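Local coordinates for HydG protein (Carboxydothermus hydrogenoformans, PDB 4RTB) that binds S-adenosylmethionine and an iron-sulfur cluster as a radical SAM enzyme, and probably makes CO and cyanide in [FeFe]-hydrogenase maturation, at residues A[149-154]-A[163-168]. Sequence-based numbering, arbitrary orientation.
Sequences ILLVMG and SYLEEI. With SAM (S-adenosylmethionine), chain B.
In the beta-alpha-beta unit formed by strand 148-153, helix 158-175 and strand 180-184, L151 and M153 of the strand pack against Y164 and L165 of the helix. The segment axes run nearly antiparallel, at 152°, and approach to 12.1 Å, the expected course for a helix returning the chain between two parallel strands. Two leucines make the first apolar contact: L151 CD1 lies 4.1 Å from L165 CD2, the two side chains passing alongside in opposite directions. The same L165 methyl also meets M153, whose SD is 4.2 Å from CD2, so one branch touches both strand residues that face the helix.

M153 makes a Met-aromatic contact as well. Its SD is 4.1 Å from Y164 CD1 and 5.2 Å from the ring centroid, on a line 72° off the ring normal, an oblique approach at the CD1-CE1 side. With CG anti to the backbone N (chi1 -176°), the ring of Y164 swings in toward M153, while I168 CD1 rests off-centre over one ring face. At the far end of the ring, the Y164 hydroxyl is hydrogen-bonded to the carbonyl oxygen of L129.

Alternation along the strand sends L151 and M153 to the helix-covered outer side and V152 to the SAM side, as in the TIM-barrel-like radical SAM fold: V152 turns to the bound SAM, its CG2 3.6 Å from SAM CG. The backbone of M153 also serves the site: SAM N donates a hydrogen bond of 3.0 Å to M153 O, and E209 is a further SAM partner. G154, which follows M153 in the chain, touches the iron-sulfur cluster.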
ATOM      1  N   ILE A 149      11.154  -2.118   4.865  1.00 75.43           N
ATOM      2  CA  ILE A 149      11.011  -3.415   4.214  1.00 68.61           C
ATOM      3  C   ILE A 149       9.605  -3.979   4.432  1.00 68.47           C
ATOM      4  O   ILE A 149       9.014  -3.788   5.493  1.00 72.43           O
ATOM      5  CB  ILE A 149      12.077  -4.414   4.734  1.00 95.32           C
ATOM      6  CG1 ILE A 149      13.485  -3.871   4.474  1.00 98.35           C
ATOM      7  CG2 ILE A 149      11.917  -5.781   4.090  1.00 93.51           C
ATOM      8  CD1 ILE A 149      14.593  -4.864   4.770  1.00101.66           C
ATOM      9  N   LEU A 150       9.067  -4.651   3.415  1.00 69.74           N
ATOM     10  CA  LEU A 150       7.775  -5.323   3.536  1.00 68.85           C
ATOM     11  C   LEU A 150       7.941  -6.835   3.379  1.00 72.96           C
ATOM     12  O   LEU A 150       7.955  -7.348   2.260  1.00 75.23           O
ATOM     13  CB  LEU A 150       6.786  -4.784   2.493  1.00 60.62           C
ATOM     14  CG  LEU A 150       5.279  -5.056   2.635  1.00 56.76           C
ATOM     15  CD1 LEU A 150       4.791  -6.116   1.652  1.00 59.79           C
ATOM     16  CD2 LEU A 150       4.900  -5.430   4.063  1.00 56.81           C
ATOM     17  N   LEU A 151       8.073  -7.540   4.501  1.00 73.01           N
ATOM     18  CA  LEU A 151       8.194  -8.997   4.476  1.00 74.97           C
ATOM     19  C   LEU A 151       6.920  -9.647   3.958  1.00 77.39           C
ATOM     20  O   LEU A 151       5.831  -9.418   4.486  1.00 76.97           O
ATOM     21  CB  LEU A 151       8.514  -9.546   5.865  1.00 71.60           C
ATOM     22  CG  LEU A 151       9.855  -9.171   6.491  1.00 71.86           C
ATOM     23  CD1 LEU A 151       9.980  -9.827   7.852  1.00 70.54           C
ATOM     24  CD2 LEU A 151      11.008  -9.578   5.589  1.00 60.15           C
ATOM     25  N   VAL A 152       7.066 -10.470   2.927  1.00 79.65           N
ATOM     26  CA  VAL A 152       5.921 -11.123   2.310  1.00 83.24           C
ATOM     27  C   VAL A 152       6.192 -12.621   2.133  1.00 86.76           C
ATOM     28  O   VAL A 152       7.288 -13.024   1.729  1.00 88.95           O
ATOM     29  CB  VAL A 152       5.578 -10.455   0.956  1.00 81.75           C
ATOM     30  CG1 VAL A 152       6.848 -10.052   0.233  1.00 84.88           C
ATOM     31  CG2 VAL A 152       4.710 -11.354   0.094  1.00 77.39           C
ATOM     32  N   MET A 153       5.194 -13.437   2.468  1.00 84.35           N
ATOM     33  CA  MET A 153       5.313 -14.891   2.396  1.00 80.09           C
ATOM     34  C   MET A 153       4.047 -15.568   1.892  1.00 77.28           C
ATOM     35  O   MET A 153       2.951 -15.016   1.985  1.00 77.89           O
ATOM     36  CB  MET A 153       5.642 -15.474   3.767  1.00 85.28           C
ATOM     37  CG  MET A 153       7.084 -15.382   4.188  1.00 90.73           C
ATOM     38  SD  MET A 153       7.183 -15.553   5.977  1.00 93.57           S
ATOM     39  CE  MET A 153       6.045 -16.915   6.234  1.00127.41           C
ATOM     40  N   GLY A 154       4.206 -16.783   1.380  1.00 81.92           N
ATOM     41  CA  GLY A 154       3.071 -17.651   1.140  1.00 87.04           C
ATOM     42  C   GLY A 154       2.599 -18.193   2.476  1.00 83.52           C
ATOM     43  O   GLY A 154       3.345 -18.170   3.457  1.00 81.16           O
ATOM     44  N   SER A 163       7.335 -19.124  14.040  1.00 87.75           N
ATOM     45  CA  SER A 163       8.645 -19.483  14.579  1.00 91.31           C
ATOM     46  C   SER A 163       9.738 -18.931  13.667  1.00 91.73           C
ATOM     47  O   SER A 163      10.702 -18.292  14.121  1.00 93.30           O
ATOM     48  CB  SER A 163       8.773 -20.997  14.718  1.00 89.16           C
ATOM     49  OG  SER A 163       7.607 -21.541  15.311  1.00 87.16           O
ATOM     50  N   TYR A 164       9.558 -19.192  12.374  1.00 87.41           N
ATOM     51  CA  TYR A 164      10.425 -18.688  11.313  1.00 79.54           C
ATOM     52  C   TYR A 164      10.711 -17.189  11.464  1.00 82.94           C
ATOM     53  O   TYR A 164      11.869 -16.756  11.489  1.00 84.97           O
ATOM     54  CB  TYR A 164       9.767 -18.986   9.964  1.00 79.05           C
ATOM     55  CG  TYR A 164      10.567 -18.624   8.738  1.00 90.01           C
ATOM     56  CD1 TYR A 164      10.188 -17.558   7.931  1.00 90.01           C
ATOM     57  CD2 TYR A 164      11.681 -19.364   8.366  1.00 93.60           C
ATOM     58  CE1 TYR A 164      10.903 -17.228   6.799  1.00 91.35           C
ATOM     59  CE2 TYR A 164      12.406 -19.041   7.232  1.00 96.77           C
ATOM     60  CZ  TYR A 164      12.009 -17.973   6.451  1.00 96.15           C
ATOM     61  OH  TYR A 164      12.726 -17.641   5.323  1.00 92.94           O
ATOM     62  N   LEU A 165       9.644 -16.407  11.583  1.00 78.47           N
ATOM     63  CA  LEU A 165       9.759 -14.966  11.763  1.00 82.60           C
ATOM     64  C   LEU A 165      10.321 -14.619  13.137  1.00 85.34           C
ATOM     65  O   LEU A 165      11.026 -13.621  13.292  1.00 84.42           O
ATOM     66  CB  LEU A 165       8.398 -14.292  11.570  1.00 81.56           C
ATOM     67  CG  LEU A 165       7.847 -14.261  10.143  1.00 74.89           C
ATOM     68  CD1 LEU A 165       6.463 -13.635  10.113  1.00 69.56           C
ATOM     69  CD2 LEU A 165       8.795 -13.505   9.230  1.00 75.42           C
ATOM     70  N   GLU A 166      10.008 -15.446  14.131  1.00 86.72           N
ATOM     71  CA  GLU A 166      10.497 -15.223  15.488  1.00 87.91           C
ATOM     72  C   GLU A 166      12.012 -15.311  15.537  1.00 87.77           C
ATOM     73  O   GLU A 166      12.645 -14.713  16.408  1.00 84.07           O
ATOM     74  CB  GLU A 166       9.882 -16.224  16.467  1.00 87.46           C
ATOM     75  CG  GLU A 166       8.654 -15.696  17.188  1.00 88.45           C
ATOM     76  CD  GLU A 166       7.806 -16.803  17.779  1.00 96.36           C
ATOM     77  OE1 GLU A 166       8.122 -17.988  17.540  1.00 99.18           O
ATOM     78  OE2 GLU A 166       6.821 -16.488  18.478  1.00 99.18           O
ATOM     79  N   GLU A 167      12.595 -16.057  14.605  1.00 92.18           N
ATOM     80  CA  GLU A 167      14.049 -16.094  14.509  1.00 98.81           C
ATOM     81  C   GLU A 167      14.595 -15.075  13.510  1.00 99.45           C
ATOM     82  O   GLU A 167      15.687 -14.540  13.701  1.00 99.84           O
ATOM     83  CB  GLU A 167      14.532 -17.496  14.137  1.00106.08           C
ATOM     84  CG  GLU A 167      15.067 -18.287  15.322  1.00118.29           C
ATOM     85  CD  GLU A 167      16.153 -19.270  14.926  1.00128.27           C
ATOM     86  OE1 GLU A 167      16.375 -19.458  13.711  1.00127.54           O
ATOM     87  OE2 GLU A 167      16.790 -19.849  15.833  1.00132.85           O
ATOM     88  N   ILE A 168      13.838 -14.792  12.454  1.00 97.61           N
ATOM     89  CA  ILE A 168      14.360 -13.957  11.372  1.00 92.37           C
ATOM     90  C   ILE A 168      14.253 -12.445  11.621  1.00 95.10           C
ATOM     91  O   ILE A 168      15.219 -11.713  11.397  1.00 99.35           O
ATOM     92  CB  ILE A 168      13.665 -14.305  10.040  1.00 87.88           C
ATOM     93  CG1 ILE A 168      14.244 -15.612   9.495  1.00 87.90           C
ATOM     94  CG2 ILE A 168      13.825 -13.179   9.024  1.00 84.27           C
ATOM     95  CD1 ILE A 168      14.012 -15.830   8.025  1.00 88.93           C
TER
HETATM   96  N   SAM B 501       0.073 -14.895   1.344  1.00 88.94           N
HETATM   97  CA  SAM B 501      -0.501 -13.754   2.057  1.00 88.80           C
HETATM   98  C   SAM B 501      -1.923 -13.417   1.624  1.00 95.50           C
HETATM   99  O   SAM B 501      -2.483 -14.008   0.707  1.00 96.53           O
HETATM  100  OXT SAM B 501      -2.549 -12.529   2.198  1.00 99.36           O
HETATM  101  CB  SAM B 501       0.364 -12.504   1.899  1.00 84.44           C
HETATM  102  CG  SAM B 501       1.307 -12.457   0.698  1.00 82.71           C
HETATM  103  SD  SAM B 501       0.580 -12.373  -0.957  1.00102.66           S
HETATM  104  CE  SAM B 501       2.035 -12.873  -1.881  1.00132.84           C
HETATM  105  C5' SAM B 501       0.764 -10.619  -1.348  1.00106.00           C
HETATM  106  C4' SAM B 501      -0.368 -10.016  -2.176  1.00 96.69           C
HETATM  107  O4' SAM B 501      -0.137 -10.074  -3.574  1.00 93.13           O
HETATM  108  C3' SAM B 501      -1.688 -10.736  -1.957  1.00 85.74           C
HETATM  109  O3' SAM B 501      -2.373 -10.186  -0.858  1.00 82.77           O
HETATM  110  C2' SAM B 501      -2.434 -10.502  -3.253  1.00 85.09           C
HETATM  111  O2' SAM B 501      -3.440  -9.537  -3.074  1.00 87.34           O
HETATM  112  C1' SAM B 501      -1.395  -9.947  -4.211  1.00 91.03           C
HETATM  113  N9  SAM B 501      -1.463 -10.709  -5.466  1.00 96.04           N
HETATM  114  C8  SAM B 501      -1.445 -12.070  -5.590  1.00 98.11           C
HETATM  115  N7  SAM B 501      -1.537 -12.386  -6.900  1.00106.56           N
HETATM  116  C5  SAM B 501      -1.626 -11.242  -7.612  1.00108.77           C
HETATM  117  C6  SAM B 501      -1.741 -10.996  -8.972  1.00110.19           C
HETATM  118  N6  SAM B 501      -1.782 -12.008  -9.833  1.00119.13           N
HETATM  119  N1  SAM B 501      -1.815  -9.696  -9.424  1.00105.28           N
HETATM  120  C2  SAM B 501      -1.772  -8.649  -8.526  1.00101.05           C
HETATM  121  N3  SAM B 501      -1.657  -8.901  -7.175  1.00 98.90           N
HETATM  122  C4  SAM B 501      -1.584 -10.178  -6.725  1.00103.09           C